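Side-chain contacts in rutinosidase (Aspergillus niger, PDB 6I1A), which hydrolyses glycosidic bonds as a secreted family 5 glycoside hydrolase, named for its action on rutinosides and probably also active on beta-1,3-glucans: residues A[174-177]-A[178-182]; A[285-288]-A[289-293]; A[312-315]-A[316-319]; A[361-365]-A[366-370]. All coordinates share one frame; numbering follows the deposited sequence.

How the contacts relate
Four short-range contacts, each between neighbouring segments with nothing between them, show how a TIM-barrel enzyme begins and ends its helices. They follow one another in series along the chain, none nested in or crossing another. Contact 1 finishes helix 161-179 before strand 187-190. Contact 2 closes helix 280-290, between the parallel strands 261-269 and 299-308, and contact 3 opens helix 317-331 after the second of these. Contact 4 ends helix 360-365 at the C terminus. Contacts 1 and 3 lie on opposite sides of the chain's centre, about 41 Å apart between centres. Contacts 3 and 4, with centres about 13 Å apart, touch where Arg317 and Lys318 pack on Tyr368.

Contact 1. Residues A[174-177]-A[178-182]; sequences VINF and IQTSG
Thr180 turns back on Asn176 at the end of helix 161-179, their side chains slanting across one another. Hydroxyl and backbone N share one carbonyl: OG1 donates to Asn176 O at 2.7 Å, while the backbone N of Thr180 gives the same oxygen a second bond of 3.0 Å, and the two donors arrive from opposite faces of the carbonyl plane. A chi1 of 60° places OG1 between the backbone N and the carbonyl carbon, from where it can fold back to this oxygen; the methyl CG2 meets Asn176 OD1 at 3.8 Å. One residue on, Ser181 makes a similar but shorter return, over three residues, OG donating to Ile178 O at 2.7 Å.

The two preceding i to i+4 pairs meet through carbon atoms. Val174 and Ile178 slant past each other with CG1 of the valine 4.2 Å from CD1 of the isoleucine, on the buried side of the helix facing strands 131-136 and 187-190. Ile175 and Gln179 instead run side by side in the same direction, CG2 of the former 4.2 Å from CG of the latter. The amide of Gln179 is bent away, and its OE1 is hydrogen-bonded to Asn234. Hydroxyl side chains returning to carbonyls of the last turn thus close the C-terminal end of a helix packed against the parallel strands of a TIM barrel.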
loop_
_atom_site.group_PDB
_atom_site.type_symbol
_atom_site.label_atom_id
_atom_site.label_comp_id
_atom_site.label_asym_id
_atom_site.label_seq_id
_atom_site.Cartn_x
_atom_site.Cartn_y
_atom_site.Cartn_z
ATOM N N VAL A 174 -20.178 -23.786 16.791
ATOM C CA VAL A 174 -20.602 -23.387 15.420
ATOM C C VAL A 174 -20.766 -24.644 14.564
ATOM O O VAL A 174 -21.758 -24.777 13.826
ATOM C CB VAL A 174 -19.635 -22.382 14.782
ATOM C CG1 VAL A 174 -20.087 -22.061 13.364
ATOM C CG2 VAL A 174 -19.561 -21.127 15.646
ATOM N N ILE A 175 -19.807 -25.585 14.640
ATOM C CA ILE A 175 -19.916 -26.867 13.879
ATOM C C ILE A 175 -21.200 -27.571 14.280
ATOM O O ILE A 175 -21.938 -28.034 13.367
ATOM C CB ILE A 175 -18.702 -27.772 14.132
ATOM C CG1 ILE A 175 -17.408 -27.170 13.565
ATOM C CG2 ILE A 175 -18.962 -29.170 13.560
ATOM C CD1 ILE A 175 -16.139 -27.805 14.078
ATOM N N ASN A 176 -21.467 -27.639 15.554
ATOM C CA ASN A 176 -22.713 -28.322 16.036
ATOM C C ASN A 176 -23.954 -27.603 15.499
ATOM O O ASN A 176 -24.918 -28.244 15.068
ATOM C CB ASN A 176 -22.781 -28.392 17.562
ATOM C CG ASN A 176 -24.007 -29.110 18.068
ATOM O OD1 ASN A 176 -24.104 -30.336 17.847
ATOM N ND2 ASN A 176 -24.915 -28.385 18.695
ATOM N N PHE A 177 -23.948 -26.261 15.480
ATOM C CA PHE A 177 -25.087 -25.495 14.921
ATOM C C PHE A 177 -25.297 -25.914 13.455
ATOM O O PHE A 177 -26.452 -26.127 13.030
ATOM C CB PHE A 177 -24.750 -24.013 15.047
ATOM C CG PHE A 177 -25.828 -23.092 14.516
ATOM C CD1 PHE A 177 -25.924 -22.829 13.157
ATOM C CD2 PHE A 177 -26.692 -22.464 15.380
ATOM C CE1 PHE A 177 -26.915 -21.985 12.666
ATOM C CE2 PHE A 177 -27.696 -21.614 14.900
ATOM C CZ PHE A 177 -27.799 -21.380 13.564
ATOM N N ILE A 178 -24.229 -25.970 12.681
ATOM C CA ILE A 178 -24.311 -26.286 11.234
ATOM C C ILE A 178 -24.852 -27.723 11.055
ATOM O O ILE A 178 -25.769 -27.980 10.256
ATOM C CB ILE A 178 -22.976 -26.072 10.531
ATOM C CG1 ILE A 178 -22.606 -24.574 10.503
ATOM C CG2 ILE A 178 -23.045 -26.649 9.141
ATOM C CD1 ILE A 178 -21.233 -24.294 10.016
ATOM N N GLN A 179 -24.287 -28.648 11.834
ATOM C CA GLN A 179 -24.653 -30.089 11.671
ATOM C C GLN A 179 -26.085 -30.344 12.109
ATOM O O GLN A 179 -26.711 -31.293 11.555
ATOM C CB GLN A 179 -23.747 -30.918 12.573
ATOM C CG GLN A 179 -22.342 -31.050 12.047
ATOM C CD GLN A 179 -22.303 -31.809 10.739
ATOM O OE1 GLN A 179 -22.381 -31.242 9.676
ATOM N NE2 GLN A 179 -22.128 -33.136 10.803
ATOM N N THR A 180 -26.630 -29.601 13.036
ATOM C CA THR A 180 -28.021 -29.780 13.545
ATOM C C THR A 180 -29.003 -28.795 12.902
ATOM O O THR A 180 -30.169 -28.694 13.336
ATOM C CB THR A 180 -28.057 -29.665 15.053
ATOM O OG1 THR A 180 -27.606 -28.403 15.522
ATOM C CG2 THR A 180 -27.224 -30.744 15.724
ATOM N N SER A 181 -28.549 -28.082 11.870
ATOM C CA SER A 181 -29.330 -27.001 11.228
ATOM C C SER A 181 -30.504 -27.506 10.401
ATOM O O SER A 181 -31.311 -26.638 10.015
ATOM C CB SER A 181 -28.444 -26.178 10.354
ATOM O OG SER A 181 -28.023 -26.876 9.265
ATOM N N GLY A 182 -30.482 -28.762 9.997
ATOM C CA GLY A 182 -31.428 -29.284 8.969
ATOM C C GLY A 182 -30.958 -29.031 7.553
ATOM O O GLY A 182 -31.564 -29.560 6.597
#

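Contact 2. Residues A[285-288]-A[289-293]; sequences LADA and REKSG. With EDO (1,2-ethanediol), chain P.
Asp287 and Lys291 form the salt bridge of this helix end, NZ donating to OD1 at 2.8 Å. The ammonium comes in on the syn side of the carboxylate but 34° out of its plane. Lysine CG lies anti to the carbonyl carbon (chi1 -54°) and the chain beyond is extended, which carries NZ back along the helix to the aspartate one turn earlier. The other carboxylate oxygen, OD2, is hydrogen-bonded to Tyr269, so both oxygens of this buried acid have partners.

Backbone carbonyls supply the next set of bonds. Arg289 N and Glu290 N continue the helical pattern to Leu285 O and Ala286 O, and Lys291 N reaches Asp287 O at 2.8 Å with a more bent N-H...O angle of 133°. Ser292 then takes over with its side chain: OG donates to Ala288 O at 2.6 Å, in the carbonyl plane and on a lone pair. A molecule of 1,2-ethanediol, probably from the crystallisation liquor, donates through O1 to Glu290 O.

Van der Waals packing of an aliphatic group on a charged one lies on another side of the helix. Leu285 slants across Arg289, and its CD2 sits over one face of the guanidinium, toward the rim, 3.7 Å from NH1. The arginine's charge is directed outward, NH2 pairing with Glu290 of the second subunit, while Glu290 here pairs reciprocally with Arg289 of that subunit. The stretch is the C-terminal end of the helix in a beta-alpha-beta unit, strand 261-269, helix 280-290 and strand 299-308, of the TIM barrel.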
loop_
_atom_site.group_PDB
_atom_site.type_symbol
_atom_site.label_atom_id
_atom_site.label_comp_id
_atom_site.label_asym_id
_atom_site.label_seq_id
_atom_site.Cartn_x
_atom_site.Cartn_y
_atom_site.Cartn_z
ATOM N N LEU A 285 -10.249 -2.056 -9.079
ATOM C CA LEU A 285 -9.560 -2.928 -10.031
ATOM C C LEU A 285 -8.135 -3.244 -9.534
ATOM O O LEU A 285 -7.697 -4.399 -9.691
ATOM C CB LEU A 285 -9.537 -2.275 -11.422
ATOM C CG LEU A 285 -8.875 -3.096 -12.536
ATOM C CD1 LEU A 285 -9.597 -4.418 -12.711
ATOM C CD2 LEU A 285 -8.878 -2.311 -13.837
ATOM N N ALA A 286 -7.430 -2.313 -8.912
ATOM C CA ALA A 286 -6.084 -2.568 -8.382
ATOM C C ALA A 286 -6.125 -3.698 -7.334
ATOM O O ALA A 286 -5.299 -4.651 -7.349
ATOM C CB ALA A 286 -5.469 -1.302 -7.815
ATOM N N ASP A 287 -7.092 -3.651 -6.436
ATOM C CA ASP A 287 -7.244 -4.696 -5.422
ATOM C C ASP A 287 -7.501 -6.023 -6.100
ATOM O O ASP A 287 -6.952 -7.066 -5.718
ATOM C CB ASP A 287 -8.372 -4.335 -4.448
ATOM C CG ASP A 287 -8.019 -3.248 -3.456
ATOM O OD1 ASP A 287 -6.802 -2.951 -3.269
ATOM O OD2 ASP A 287 -8.942 -2.720 -2.833
ATOM N N ALA A 288 -8.414 -6.054 -7.062
ATOM C CA ALA A 288 -8.752 -7.321 -7.695
ATOM C C ALA A 288 -7.548 -7.890 -8.456
ATOM O O ALA A 288 -7.309 -9.128 -8.470
ATOM C CB ALA A 288 -9.919 -7.192 -8.666
ATOM N N ARG A 289 -6.825 -7.051 -9.185
ATOM C CA ARG A 289 -5.691 -7.506 -9.999
ATOM C C ARG A 289 -4.550 -8.014 -9.138
ATOM O O ARG A 289 -3.890 -9.016 -9.552
ATOM C CB ARG A 289 -5.171 -6.432 -10.934
ATOM C CG ARG A 289 -6.142 -6.130 -12.054
ATOM C CD ARG A 289 -5.562 -5.310 -13.184
ATOM N NE ARG A 289 -5.198 -3.967 -12.745
ATOM C CZ ARG A 289 -5.155 -2.933 -13.542
ATOM N NH1 ARG A 289 -5.405 -3.040 -14.825
ATOM N NH2 ARG A 289 -4.849 -1.746 -13.046
ATOM N N GLU A 290 -4.296 -7.406 -7.970
ATOM C CA GLU A 290 -3.056 -7.722 -7.211
ATOM C C GLU A 290 -3.353 -8.506 -5.947
ATOM O O GLU A 290 -2.350 -9.013 -5.351
ATOM C CB GLU A 290 -2.320 -6.438 -6.842
ATOM C CG GLU A 290 -2.184 -5.444 -7.965
ATOM C CD GLU A 290 -1.552 -5.947 -9.250
ATOM O OE1 GLU A 290 -0.896 -7.020 -9.278
ATOM O OE2 GLU A 290 -1.729 -5.258 -10.315
ATOM N N LYS A 291 -4.599 -8.597 -5.473
ATOM C CA LYS A 291 -4.886 -9.144 -4.129
ATOM C C LYS A 291 -5.883 -10.298 -4.241
ATOM O O LYS A 291 -6.701 -10.446 -3.288
ATOM C CB LYS A 291 -5.389 -8.043 -3.181
ATOM C CG LYS A 291 -4.452 -6.850 -3.106
ATOM C CD LYS A 291 -4.982 -5.699 -2.242
ATOM C CE LYS A 291 -4.101 -4.484 -2.331
ATOM N NZ LYS A 291 -4.617 -3.296 -1.600
ATOM N N SER A 292 -5.865 -11.080 -5.309
ATOM C CA SER A 292 -6.784 -12.232 -5.515
ATOM C C SER A 292 -6.034 -13.573 -5.489
ATOM O O SER A 292 -6.675 -14.551 -5.846
ATOM C CB SER A 292 -7.567 -12.088 -6.747
ATOM O OG SER A 292 -8.332 -10.874 -6.762
ATOM N N GLY A 293 -4.785 -13.577 -5.053
ATOM C CA GLY A 293 -4.003 -14.831 -5.022
ATOM C C GLY A 293 -3.593 -15.302 -6.400
ATOM O O GLY A 293 -3.797 -14.593 -7.397
HETATM C C1 EDO P . 1.086 -8.071 -5.248
HETATM O O1 EDO P . 0.316 -8.938 -6.120
HETATM C C2 EDO P . 2.250 -8.828 -4.721
HETATM O O2 EDO P . 1.977 -10.214 -4.474
#

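Contact 3. Residues A[312-315]-A[316-319]; sequences NTLA and LRKR
Arg317 folds back beside Leu314, the two side chains pointing the same way, and the polar part of their meeting centres on one carbonyl. NE donates to Leu314 O at 3.0 Å with an N-H...O angle of 163°; the oxygen lies close to the guanidinium plane, and NE in turn sits in the carbonyl plane on a lone pair. The bend at chi3 (-65°) swings the end of the arginine round to that carbonyl. Arg317 N adds a weak bond of 3.4 Å to the same oxygen.

Water extends the network. One molecule donates to Leu314 O and accepts from Lys318 N, while a second accepts from Arg317 NH2 at 3.0 Å and returns a weak bond to Leu314 O. A third joins Ala315 O to Arg319 N, so solvent bridges the first turn.

Van der Waals contacts complete the meeting. Leu314 CD2 lies over one face of the guanidinium, 3.7 Å from NE and offset toward its rim. Thr313 and Leu316 also run alongside each other, with OG1 of the threonine 3.6 Å from CD1 of the leucine.

Leu316 holds the N-cap position of helix 317-331, and its side chain has no polar group with which to cap. The charged Arg317 is instead held by a carbonyl at its edge, by a leucine over a face and by Asp356 O at NH1, which probably restricts its rotation and lets carbonyl oxygens and a water partly offset its positive charge.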
loop_
_atom_site.group_PDB
_atom_site.type_symbol
_atom_site.label_atom_id
_atom_site.label_comp_id
_atom_site.label_asym_id
_atom_site.label_seq_id
_atom_site.Cartn_x
_atom_site.Cartn_y
_atom_site.Cartn_z
ATOM N N ASN A 312 -16.142 12.404 -1.848
ATOM C CA ASN A 312 -17.303 11.521 -2.023
ATOM C C ASN A 312 -18.423 12.253 -2.722
ATOM O O ASN A 312 -18.734 13.415 -2.309
ATOM C CB ASN A 312 -17.793 10.935 -0.705
ATOM C CG ASN A 312 -16.826 9.873 -0.160
ATOM O OD1 ASN A 312 -16.900 8.728 -0.627
ATOM N ND2 ASN A 312 -15.964 10.248 0.777
ATOM N N THR A 313 -18.999 11.608 -3.682
ATOM C CA THR A 313 -20.209 12.133 -4.348
ATOM C C THR A 313 -21.309 11.105 -4.343
ATOM O O THR A 313 -21.129 9.900 -4.667
ATOM C CB THR A 313 -19.875 12.641 -5.749
ATOM O OG1 THR A 313 -19.619 11.561 -6.628
ATOM C CG2 THR A 313 -18.611 13.464 -5.856
ATOM N N LEU A 314 -22.493 11.602 -4.076
ATOM C CA LEU A 314 -23.675 10.753 -4.137
ATOM C C LEU A 314 -24.017 10.288 -5.533
ATOM O O LEU A 314 -24.671 9.261 -5.738
ATOM C CB LEU A 314 -24.825 11.520 -3.474
ATOM C CG LEU A 314 -24.598 11.902 -2.015
ATOM C CD1 LEU A 314 -25.640 12.900 -1.543
ATOM C CD2 LEU A 314 -24.663 10.677 -1.153
ATOM N N ALA A 315 -23.679 11.144 -6.534
ATOM C CA ALA A 315 -24.057 10.884 -7.916
ATOM C C ALA A 315 -23.408 9.589 -8.460
ATOM O O ALA A 315 -23.986 9.016 -9.376
ATOM C CB ALA A 315 -23.650 12.086 -8.773
ATOM N N LEU A 316 -22.245 9.202 -7.940
ATOM C CA LEU A 316 -21.486 8.074 -8.504
ATOM C C LEU A 316 -21.722 6.797 -7.686
ATOM O O LEU A 316 -21.036 5.864 -7.970
ATOM C CB LEU A 316 -20.010 8.435 -8.547
ATOM C CG LEU A 316 -19.612 9.448 -9.649
ATOM C CD1 LEU A 316 -18.171 9.879 -9.513
ATOM C CD2 LEU A 316 -19.872 8.853 -11.012
ATOM N N ARG A 317 -22.637 6.797 -6.762
ATOM C CA ARG A 317 -22.818 5.601 -5.889
ATOM C C ARG A 317 -23.250 4.425 -6.723
ATOM O O ARG A 317 -22.709 3.301 -6.568
ATOM C CB ARG A 317 -23.837 5.865 -4.781
ATOM C CG ARG A 317 -23.322 6.804 -3.717
ATOM C CD ARG A 317 -24.398 7.061 -2.684
ATOM N NE ARG A 317 -25.545 7.784 -3.256
ATOM C CZ ARG A 317 -26.715 7.915 -2.663
ATOM N NH1 ARG A 317 -26.937 7.448 -1.432
ATOM N NH2 ARG A 317 -27.666 8.596 -3.275
ATOM N N LYS A 318 -24.213 4.606 -7.630
ATOM C CA LYS A 318 -24.685 3.448 -8.442
ATOM C C LYS A 318 -23.538 2.902 -9.304
ATOM O O LYS A 318 -23.315 1.681 -9.304
ATOM C CB LYS A 318 -25.890 3.816 -9.313
ATOM C CG LYS A 318 -26.356 2.719 -10.263
ATOM C CD LYS A 318 -27.633 3.060 -11.006
ATOM C CE LYS A 318 -28.140 1.915 -11.855
ATOM N NZ LYS A 318 -29.305 2.310 -12.679
ATOM N N ARG A 319 -22.826 3.789 -9.998
ATOM C CA ARG A 319 -21.694 3.377 -10.867
ATOM C C ARG A 319 -20.645 2.628 -10.033
ATOM O O ARG A 319 -20.155 1.592 -10.502
ATOM C CB ARG A 319 -21.089 4.618 -11.534
ATOM C CG ARG A 319 -19.811 4.352 -12.316
ATOM C CD ARG A 319 -18.575 4.664 -11.490
ATOM N NE ARG A 319 -17.649 5.494 -12.242
ATOM C CZ ARG A 319 -16.711 6.268 -11.719
ATOM N NH1 ARG A 319 -16.556 6.342 -10.409
ATOM N NH2 ARG A 319 -15.929 6.973 -12.515
HETATM O O HOH W 1 -25.864 7.030 -7.836
HETATM O O HOH W 2 -27.929 9.810 -6.046
HETATM O O HOH W 3 -23.810 6.468 -10.469
#

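Contact 4. Residues A[361-365]-A[366-370]; sequences ETFID and EGYFN
Phe363 and Tyr368 bring their rings together nearly parallel, at 17°, but slid so far apart that they barely overlap, with centroids 5.4 Å apart. The rings come closest at Phe363 CD1 and Tyr368 CE2, 3.5 Å, and Phe363 CA stands over a face of the tyrosine ring in a CH-pi contact. Phe369 receives Ile364 CG1 at the edge of its ring, 3.8 Å from CE2, the two side chains crossing at about a right angle; Tyr368 CB sits above the centre of one face. Phe369 CE2 also reaches Phe363 CB.

These rings are gathered by a Schellman motif that ends helix 360-365. Tyr368 N donates to Phe363 O at 3.1 Å, and Gly367 N to Ile364 O at 3.0 Å, the latter from above the carbonyl plane. Gly367 takes a positive phi (77°), and a type I beta turn from Gly367 to Asn370 follows directly.

A water accepts from Phe369 N and donates to Ile364 O, giving that carbonyl a second donor. On the helix side, Phe363 meets Tyr337 edge-to-face and touches Val321, while Phe369 rests on Leu325 of helix 317-331.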
loop_
_atom_site.group_PDB
_atom_site.type_symbol
_atom_site.label_atom_id
_atom_site.label_comp_id
_atom_site.label_asym_id
_atom_site.label_seq_id
_atom_site.Cartn_x
_atom_site.Cartn_y
_atom_site.Cartn_z
ATOM N N GLU A 361 -29.510 -1.702 1.717
ATOM C CA GLU A 361 -30.975 -1.686 1.476
ATOM C C GLU A 361 -31.332 -0.358 0.787
ATOM O O GLU A 361 -32.223 -0.395 -0.070
ATOM C CB GLU A 361 -31.748 -1.845 2.766
ATOM C CG GLU A 361 -31.702 -3.281 3.287
ATOM C CD GLU A 361 -32.650 -3.549 4.437
ATOM O OE1 GLU A 361 -33.109 -2.577 5.029
ATOM O OE2 GLU A 361 -32.721 -4.678 4.847
ATOM N N THR A 362 -30.636 0.719 1.118
ATOM C CA THR A 362 -30.889 2.024 0.422
ATOM C C THR A 362 -30.622 1.831 -1.057
ATOM O O THR A 362 -31.406 2.295 -1.934
ATOM C CB THR A 362 -30.001 3.117 0.991
ATOM O OG1 THR A 362 -30.443 3.389 2.321
ATOM C CG2 THR A 362 -30.050 4.373 0.153
ATOM N N PHE A 363 -29.523 1.184 -1.435
ATOM C CA PHE A 363 -29.218 0.963 -2.866
ATOM C C PHE A 363 -30.336 0.199 -3.559
ATOM O O PHE A 363 -30.695 0.429 -4.720
ATOM C CB PHE A 363 -27.900 0.209 -3.032
ATOM C CG PHE A 363 -26.699 0.863 -2.420
ATOM C CD1 PHE A 363 -26.593 2.216 -2.221
ATOM C CD2 PHE A 363 -25.607 0.083 -2.052
ATOM C CE1 PHE A 363 -25.453 2.811 -1.725
ATOM C CE2 PHE A 363 -24.467 0.670 -1.535
ATOM C CZ PHE A 363 -24.368 2.029 -1.400
ATOM N N ILE A 364 -30.859 -0.851 -2.910
ATOM C CA ILE A 364 -31.942 -1.652 -3.496
ATOM C C ILE A 364 -33.169 -0.712 -3.713
ATOM O O ILE A 364 -33.757 -0.778 -4.801
ATOM C CB ILE A 364 -32.286 -2.842 -2.584
ATOM C CG1 ILE A 364 -31.082 -3.797 -2.519
ATOM C CG2 ILE A 364 -33.492 -3.568 -3.129
ATOM C CD1 ILE A 364 -31.250 -4.982 -1.541
ATOM N N ASP A 365 -33.534 0.040 -2.703
ATOM C CA ASP A 365 -34.772 0.891 -2.756
ATOM C C ASP A 365 -34.594 1.984 -3.821
ATOM O O ASP A 365 -35.646 2.533 -4.305
ATOM C CB ASP A 365 -35.087 1.481 -1.385
ATOM C CG ASP A 365 -35.798 0.485 -0.475
ATOM O OD1 ASP A 365 -36.132 -0.580 -0.943
ATOM O OD2 ASP A 365 -35.955 0.775 0.665
ATOM N N GLU A 366 -33.377 2.441 -4.115
ATOM C CA GLU A 366 -33.091 3.462 -5.176
ATOM C C GLU A 366 -33.063 2.788 -6.546
ATOM O O GLU A 366 -32.816 3.525 -7.543
ATOM C CB GLU A 366 -31.780 4.175 -4.874
ATOM C CG GLU A 366 -31.812 5.017 -3.628
ATOM C CD GLU A 366 -32.708 6.232 -3.836
ATOM O OE1 GLU A 366 -32.262 7.190 -4.478
ATOM O OE2 GLU A 366 -33.856 6.159 -3.459
ATOM N N GLY A 367 -33.243 1.478 -6.670
ATOM C CA GLY A 367 -33.347 0.753 -7.937
ATOM C C GLY A 367 -31.987 0.561 -8.609
ATOM O O GLY A 367 -31.920 0.372 -9.826
ATOM N N TYR A 368 -30.900 0.527 -7.836
ATOM C CA TYR A 368 -29.544 0.309 -8.421
ATOM C C TYR A 368 -29.439 -1.015 -9.155
ATOM O O TYR A 368 -28.560 -1.096 -10.099
ATOM C CB TYR A 368 -28.459 0.446 -7.346
ATOM C CG TYR A 368 -28.211 1.832 -6.832
ATOM C CD1 TYR A 368 -29.042 2.890 -7.165
ATOM C CD2 TYR A 368 -27.146 2.118 -5.988
ATOM C CE1 TYR A 368 -28.789 4.186 -6.753
ATOM C CE2 TYR A 368 -26.961 3.408 -5.480
ATOM C CZ TYR A 368 -27.788 4.443 -5.852
ATOM O OH TYR A 368 -27.619 5.768 -5.468
ATOM N N PHE A 369 -30.213 -2.037 -8.777
ATOM C CA PHE A 369 -30.064 -3.409 -9.312
ATOM C C PHE A 369 -31.191 -3.756 -10.287
ATOM O O PHE A 369 -31.217 -4.915 -10.742
ATOM C CB PHE A 369 -29.869 -4.415 -8.171
ATOM C CG PHE A 369 -28.864 -3.929 -7.164
ATOM C CD1 PHE A 369 -27.514 -3.770 -7.521
ATOM C CD2 PHE A 369 -29.228 -3.578 -5.885
ATOM C CE1 PHE A 369 -26.608 -3.238 -6.642
ATOM C CE2 PHE A 369 -28.303 -3.069 -4.985
ATOM C CZ PHE A 369 -26.997 -2.901 -5.381
ATOM N N ASN A 370 -32.028 -2.786 -10.641
ATOM C CA ASN A 370 -33.181 -3.027 -11.553
ATOM C C ASN A 370 -32.666 -3.324 -12.967
ATOM O O ASN A 370 -31.634 -2.736 -13.300
ATOM C CB ASN A 370 -34.106 -1.809 -11.576
ATOM C CG ASN A 370 -34.945 -1.703 -10.333
ATOM O OD1 ASN A 370 -35.253 -2.704 -9.709
ATOM N ND2 ASN A 370 -35.397 -0.506 -10.025
HETATM O O HOH W 4 -32.575 -2.279 -6.938
#